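Local coordinates for protein PilX (PDB 2OPE) that is a minor type IV pilin of Neisseria meningitidis that probably modulates pilus-linked adhesion and bacterial aggregation, at residues 34-46 and 61-74. Sequence-based numbering, arbitrary orientation.
Sequences DNQTIKSKLERFV and VSVHFVNKEKPRAY
The side chain of K39 leaves the helix with CG opposite the backbone N (chi1 174°), and F65 turns its CG opposite its carbonyl carbon (chi1 -57°), which places K39 CG over one face of the phenylalanine ring. The result is a CH-pi contact in which K39 CG stands 4.1 Å from the F65 ring centroid, offset toward the rim. The lysine bends only at its last torsion, and its NZ forms a salt bridge with E43 OE2 one helical turn on, at 2.6 Å; ammonium and carboxylate thus meet beside the same ring. L42 comes to F65 from another direction, its CD1 lying near the ring plane 3.6 Å from F65 CE1, and that methyl also touches the ring of Y74. Toward the C-terminal part of helix 35-48, the two methyls of V46 spread along the strand: CG1 packs on V61 and CG2 lies 3.9 Å from V63 CB. Near the helix start, P71 packs against N35 and I38, with its CB 3.8 Å from I38 CG2. The N35 amide gives a hydrogen bond from ND2 to E69 OE1 (3.2 Å), reaching the oxygen from above the carboxylate plane and tying the helix to the 67-70 turn. Helix and strand run nearly antiparallel, at 164°. In the alpha-beta-loop region of the type IV pilin fold, this contact packs helix 35-48 on the sheet face at its outermost strand, 59-65, where V46 and V63 also reach L76 of strand 74-80. Helix 5-28 packs against the same group: L42 and Y74 touch S23, and Y74 OH is hydrogen-bonded to N20 OD1.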
loop_
_atom_site.group_PDB
_atom_site.type_symbol
_atom_site.label_atom_id
_atom_site.label_comp_id
_atom_site.label_asym_id
_atom_site.label_seq_id
_atom_site.Cartn_x
_atom_site.Cartn_y
_atom_site.Cartn_z
ATOM N N ASP A 34 -2.574 20.937 8.265
ATOM C CA ASP A 34 -1.502 21.295 7.340
ATOM C C ASP A 34 -0.810 20.041 6.777
ATOM O O ASP A 34 -1.057 18.909 7.235
ATOM C CB ASP A 34 -0.519 22.270 7.992
ATOM C CG ASP A 34 0.346 21.608 9.059
ATOM O OD1 ASP A 34 0.973 22.311 9.860
ATOM O OD2 ASP A 34 0.408 20.381 9.110
ATOM N N ASN A 35 -0.004 20.223 5.736
ATOM C CA ASN A 35 0.556 19.077 5.024
ATOM C C ASN A 35 1.496 18.233 5.854
ATOM O O ASN A 35 1.615 17.025 5.637
ATOM C CB ASN A 35 1.299 19.540 3.796
ATOM C CG ASN A 35 0.389 20.186 2.777
ATOM O OD1 ASN A 35 -0.821 19.910 2.707
ATOM N ND2 ASN A 35 0.972 21.050 1.969
ATOM N N GLN A 36 2.192 18.881 6.792
ATOM C CA GLN A 36 3.044 18.175 7.722
ATOM C C GLN A 36 2.224 17.276 8.655
ATOM O O GLN A 36 2.627 16.164 8.977
ATOM C CB GLN A 36 3.846 19.195 8.530
ATOM C CG GLN A 36 4.417 18.644 9.794
ATOM C CD GLN A 36 5.602 19.412 10.265
ATOM O OE1 GLN A 36 5.646 20.668 10.169
ATOM N NE2 GLN A 36 6.598 18.679 10.797
ATOM N N THR A 37 1.071 17.767 9.091
ATOM C CA THR A 37 0.146 17.008 9.925
ATOM C C THR A 37 -0.534 15.845 9.183
ATOM O O THR A 37 -0.649 14.739 9.713
ATOM C CB THR A 37 -0.892 17.950 10.510
ATOM O OG1 THR A 37 -0.214 18.920 11.321
ATOM C CG2 THR A 37 -1.920 17.207 11.347
ATOM N N ILE A 38 -0.971 16.088 7.949
ATOM C CA ILE A 38 -1.571 15.029 7.143
ATOM C C ILE A 38 -0.535 13.919 6.939
ATOM O O ILE A 38 -0.843 12.747 7.066
ATOM C CB ILE A 38 -1.996 15.542 5.725
ATOM C CG1 ILE A 38 -3.068 16.667 5.791
ATOM C CG2 ILE A 38 -2.403 14.372 4.800
ATOM C CD1 ILE A 38 -4.316 16.314 6.521
ATOM N N LYS A 39 0.691 14.304 6.591
ATOM C CA LYS A 39 1.742 13.351 6.292
ATOM C C LYS A 39 2.067 12.462 7.495
ATOM O O LYS A 39 2.102 11.247 7.358
ATOM C CB LYS A 39 3.011 14.060 5.804
ATOM C CG LYS A 39 4.218 13.108 5.602
ATOM C CD LYS A 39 5.335 13.758 4.823
ATOM C CE LYS A 39 6.590 12.818 4.693
ATOM N NZ LYS A 39 7.072 12.354 6.032
ATOM N N SER A 40 2.286 13.042 8.682
ATOM C CA SER A 40 2.623 12.172 9.815
ATOM C C SER A 40 1.440 11.353 10.288
ATOM O O SER A 40 1.608 10.209 10.695
ATOM C CB SER A 40 3.310 12.915 10.993
ATOM O OG SER A 40 2.717 14.160 11.235
ATOM N N LYS A 41 0.248 11.939 10.258
ATOM C CA LYS A 41 -0.974 11.140 10.493
ATOM C C LYS A 41 -1.092 9.944 9.533
ATOM O O LYS A 41 -1.292 8.812 9.986
ATOM C CB LYS A 41 -2.225 12.005 10.465
ATOM C CG LYS A 41 -2.456 12.827 11.757
ATOM C CD LYS A 41 -3.743 13.621 11.622
ATOM C CE LYS A 41 -4.047 14.556 12.832
ATOM N NZ LYS A 41 -5.217 15.456 12.517
ATOM N N LEU A 42 -0.886 10.147 8.236
ATOM C CA LEU A 42 -0.937 9.001 7.338
ATOM C C LEU A 42 0.037 7.914 7.767
ATOM O O LEU A 42 -0.315 6.730 7.819
ATOM C CB LEU A 42 -0.632 9.419 5.886
ATOM C CG LEU A 42 -1.789 10.174 5.207
ATOM C CD1 LEU A 42 -1.289 10.960 3.988
ATOM C CD2 LEU A 42 -2.951 9.241 4.847
ATOM N N GLU A 43 1.274 8.335 8.051
ATOM C CA GLU A 43 2.376 7.451 8.457
ATOM C C GLU A 43 2.078 6.695 9.754
ATOM O O GLU A 43 2.354 5.509 9.853
ATOM C CB GLU A 43 3.717 8.244 8.521
ATOM C CG GLU A 43 4.159 8.808 7.139
ATOM C CD GLU A 43 5.377 9.733 7.205
ATOM O OE1 GLU A 43 5.742 10.207 8.300
ATOM O OE2 GLU A 43 5.990 9.993 6.147
ATOM N N ARG A 44 1.545 7.369 10.760
ATOM C CA ARG A 44 1.163 6.691 12.007
ATOM C C ARG A 44 0.016 5.741 11.788
ATOM O O ARG A 44 0.014 4.643 12.312
ATOM C CB ARG A 44 0.742 7.705 13.067
ATOM C CG ARG A 44 1.765 7.906 14.121
ATOM C CD ARG A 44 1.356 8.995 15.063
ATOM N NE ARG A 44 1.275 10.260 14.348
ATOM C CZ ARG A 44 2.223 11.184 14.404
ATOM N NH1 ARG A 44 2.078 12.327 13.729
ATOM N NH2 ARG A 44 3.308 10.970 15.161
ATOM N N PHE A 45 -0.994 6.183 11.048
ATOM C CA PHE A 45 -2.186 5.382 10.890
ATOM C C PHE A 45 -1.843 4.099 10.146
ATOM O O PHE A 45 -2.110 3.008 10.617
ATOM C CB PHE A 45 -3.309 6.107 10.136
ATOM C CG PHE A 45 -4.449 5.184 9.808
ATOM C CD1 PHE A 45 -4.790 4.889 8.475
ATOM C CD2 PHE A 45 -5.077 4.492 10.819
ATOM C CE1 PHE A 45 -5.816 3.994 8.191
ATOM C CE2 PHE A 45 -6.098 3.594 10.539
ATOM C CZ PHE A 45 -6.465 3.341 9.224
ATOM N N VAL A 46 -1.249 4.254 8.975
ATOM C CA VAL A 46 -0.864 3.109 8.137
ATOM C C VAL A 46 0.069 2.138 8.822
ATOM O O VAL A 46 -0.129 0.918 8.760
ATOM C CB VAL A 46 -0.189 3.579 6.838
ATOM C CG1 VAL A 46 0.430 2.361 6.068
ATOM C CG2 VAL A 46 -1.222 4.405 5.968
ATOM N N VAL A 61 2.711 -3.211 5.451
ATOM C CA VAL A 61 2.136 -2.160 4.630
ATOM C C VAL A 61 2.729 -0.782 5.010
ATOM O O VAL A 61 2.866 -0.444 6.196
ATOM C CB VAL A 61 0.579 -2.218 4.687
ATOM C CG1 VAL A 61 -0.042 -1.043 3.982
ATOM C CG2 VAL A 61 0.094 -3.520 4.060
ATOM N N SER A 62 3.126 0.007 4.004
ATOM C CA SER A 62 3.710 1.327 4.297
ATOM C C SER A 62 3.157 2.335 3.299
ATOM O O SER A 62 2.670 1.912 2.256
ATOM C CB SER A 62 5.233 1.257 4.239
ATOM O OG SER A 62 5.637 0.642 3.015
ATOM N N VAL A 63 3.240 3.635 3.623
ATOM C CA VAL A 63 2.702 4.754 2.799
ATOM C C VAL A 63 3.891 5.645 2.337
ATOM O O VAL A 63 4.893 5.837 3.056
ATOM C CB VAL A 63 1.602 5.594 3.597
ATOM C CG1 VAL A 63 2.210 6.202 4.877
ATOM C CG2 VAL A 63 0.995 6.672 2.795
ATOM N N HIS A 64 3.819 6.147 1.116
ATOM C CA HIS A 64 4.981 6.791 0.517
ATOM C C HIS A 64 4.569 8.062 -0.191
ATOM O O HIS A 64 3.452 8.177 -0.648
ATOM C CB HIS A 64 5.690 5.785 -0.420
ATOM C CG HIS A 64 6.058 4.499 0.273
ATOM N ND1 HIS A 64 7.298 4.284 0.847
ATOM C CD2 HIS A 64 5.312 3.391 0.558
ATOM C CE1 HIS A 64 7.313 3.087 1.415
ATOM N NE2 HIS A 64 6.124 2.522 1.255
ATOM N N PHE A 65 5.471 9.019 -0.253
ATOM C CA PHE A 65 5.190 10.359 -0.727
ATOM C C PHE A 65 6.269 10.777 -1.699
ATOM O O PHE A 65 7.463 10.611 -1.447
ATOM C CB PHE A 65 5.196 11.338 0.462
ATOM C CG PHE A 65 4.228 10.970 1.537
ATOM C CD1 PHE A 65 2.901 11.416 1.473
ATOM C CD2 PHE A 65 4.615 10.125 2.583
ATOM C CE1 PHE A 65 1.979 11.029 2.433
ATOM C CE2 PHE A 65 3.721 9.748 3.543
ATOM C CZ PHE A 65 2.386 10.183 3.475
ATOM N N VAL A 66 5.880 11.358 -2.807
ATOM C CA VAL A 66 6.894 11.912 -3.667
ATOM C C VAL A 66 7.293 13.266 -3.120
ATOM O O VAL A 66 8.475 13.617 -3.101
ATOM C CB VAL A 66 6.402 12.006 -5.113
ATOM C CG1 VAL A 66 7.343 12.905 -5.967
ATOM C CG2 VAL A 66 6.347 10.593 -5.687
ATOM N N ASN A 67 6.291 13.987 -2.635
ATOM C CA ASN A 67 6.391 15.388 -2.278
ATOM C C ASN A 67 5.682 15.569 -0.944
ATOM O O ASN A 67 4.448 15.440 -0.861
ATOM C CB ASN A 67 5.685 16.237 -3.356
ATOM C CG ASN A 67 5.793 17.743 -3.099
ATOM O OD1 ASN A 67 6.401 18.179 -2.130
ATOM N ND2 ASN A 67 5.173 18.534 -3.957
ATOM N N LYS A 68 6.455 15.865 0.093
ATOM C CA LYS A 68 5.921 16.091 1.418
ATOM C C LYS A 68 4.950 17.261 1.444
ATOM O O LYS A 68 4.260 17.480 2.437
ATOM C CB LYS A 68 7.053 16.327 2.423
ATOM C CG LYS A 68 7.708 17.708 2.328
ATOM C CD LYS A 68 8.795 17.890 3.361
ATOM C CE LYS A 68 9.678 19.095 3.026
ATOM N NZ LYS A 68 9.012 20.435 3.199
ATOM N N GLU A 69 4.881 18.030 0.368
ATOM C CA GLU A 69 3.968 19.177 0.382
ATOM C C GLU A 69 2.679 18.838 -0.400
ATOM O O GLU A 69 1.691 19.602 -0.405
ATOM C CB GLU A 69 4.677 20.444 -0.117
ATOM C CG GLU A 69 4.199 21.724 0.545
ATOM C CD GLU A 69 4.573 21.879 2.045
ATOM O OE1 GLU A 69 3.728 22.416 2.798
ATOM O OE2 GLU A 69 5.694 21.502 2.464
ATOM N N LYS A 70 2.692 17.666 -1.034
ATOM C CA LYS A 70 1.503 17.107 -1.636
ATOM C C LYS A 70 1.218 15.743 -1.007
ATOM O O LYS A 70 1.261 14.702 -1.698
ATOM C CB LYS A 70 1.702 16.966 -3.153
ATOM C CG LYS A 70 0.414 17.037 -3.991
ATOM C CD LYS A 70 0.561 16.334 -5.302
ATOM C CE LYS A 70 -0.532 16.759 -6.307
ATOM N NZ LYS A 70 -0.673 15.794 -7.464
ATOM N N PRO A 71 0.915 15.721 0.303
ATOM C CA PRO A 71 0.707 14.428 0.984
ATOM C C PRO A 71 -0.543 13.677 0.535
ATOM O O PRO A 71 -0.623 12.480 0.748
ATOM C CB PRO A 71 0.571 14.816 2.460
ATOM C CG PRO A 71 0.165 16.226 2.452
ATOM C CD PRO A 71 0.736 16.862 1.216
ATOM N N ARG A 72 -1.511 14.367 -0.065
ATOM C CA ARG A 72 -2.713 13.712 -0.575
ATOM C C ARG A 72 -2.412 12.823 -1.757
ATOM O O ARG A 72 -3.203 11.912 -2.059
ATOM C CB ARG A 72 -3.779 14.744 -0.939
ATOM C CG ARG A 72 -4.319 15.497 0.305
ATOM C CD ARG A 72 -5.383 16.535 -0.034
ATOM N NE ARG A 72 -6.092 16.875 1.190
ATOM C CZ ARG A 72 -5.656 17.777 2.044
ATOM N NH1 ARG A 72 -6.319 18.018 3.158
ATOM N NH2 ARG A 72 -4.544 18.428 1.784
ATOM N N ALA A 73 -1.293 13.100 -2.447
ATOM C CA ALA A 73 -0.724 12.180 -3.448
ATOM C C ALA A 73 0.249 11.252 -2.751
ATOM O O ALA A 73 1.409 11.619 -2.534
ATOM C CB ALA A 73 -0.005 12.921 -4.505
ATOM N N TYR A 74 -0.213 10.073 -2.367
ATOM C CA TYR A 74 0.675 9.074 -1.759
ATOM C C TYR A 74 0.337 7.739 -2.430
ATOM O O TYR A 74 -0.645 7.623 -3.157
ATOM C CB TYR A 74 0.497 8.973 -0.226
ATOM C CG TYR A 74 -0.941 8.547 0.173
ATOM C CD1 TYR A 74 -1.336 7.202 0.079
ATOM C CD2 TYR A 74 -1.903 9.489 0.570
ATOM C CE1 TYR A 74 -2.612 6.796 0.395
ATOM C CE2 TYR A 74 -3.206 9.081 0.894
ATOM C CZ TYR A 74 -3.558 7.713 0.792
ATOM O OH TYR A 74 -4.844 7.257 1.033
#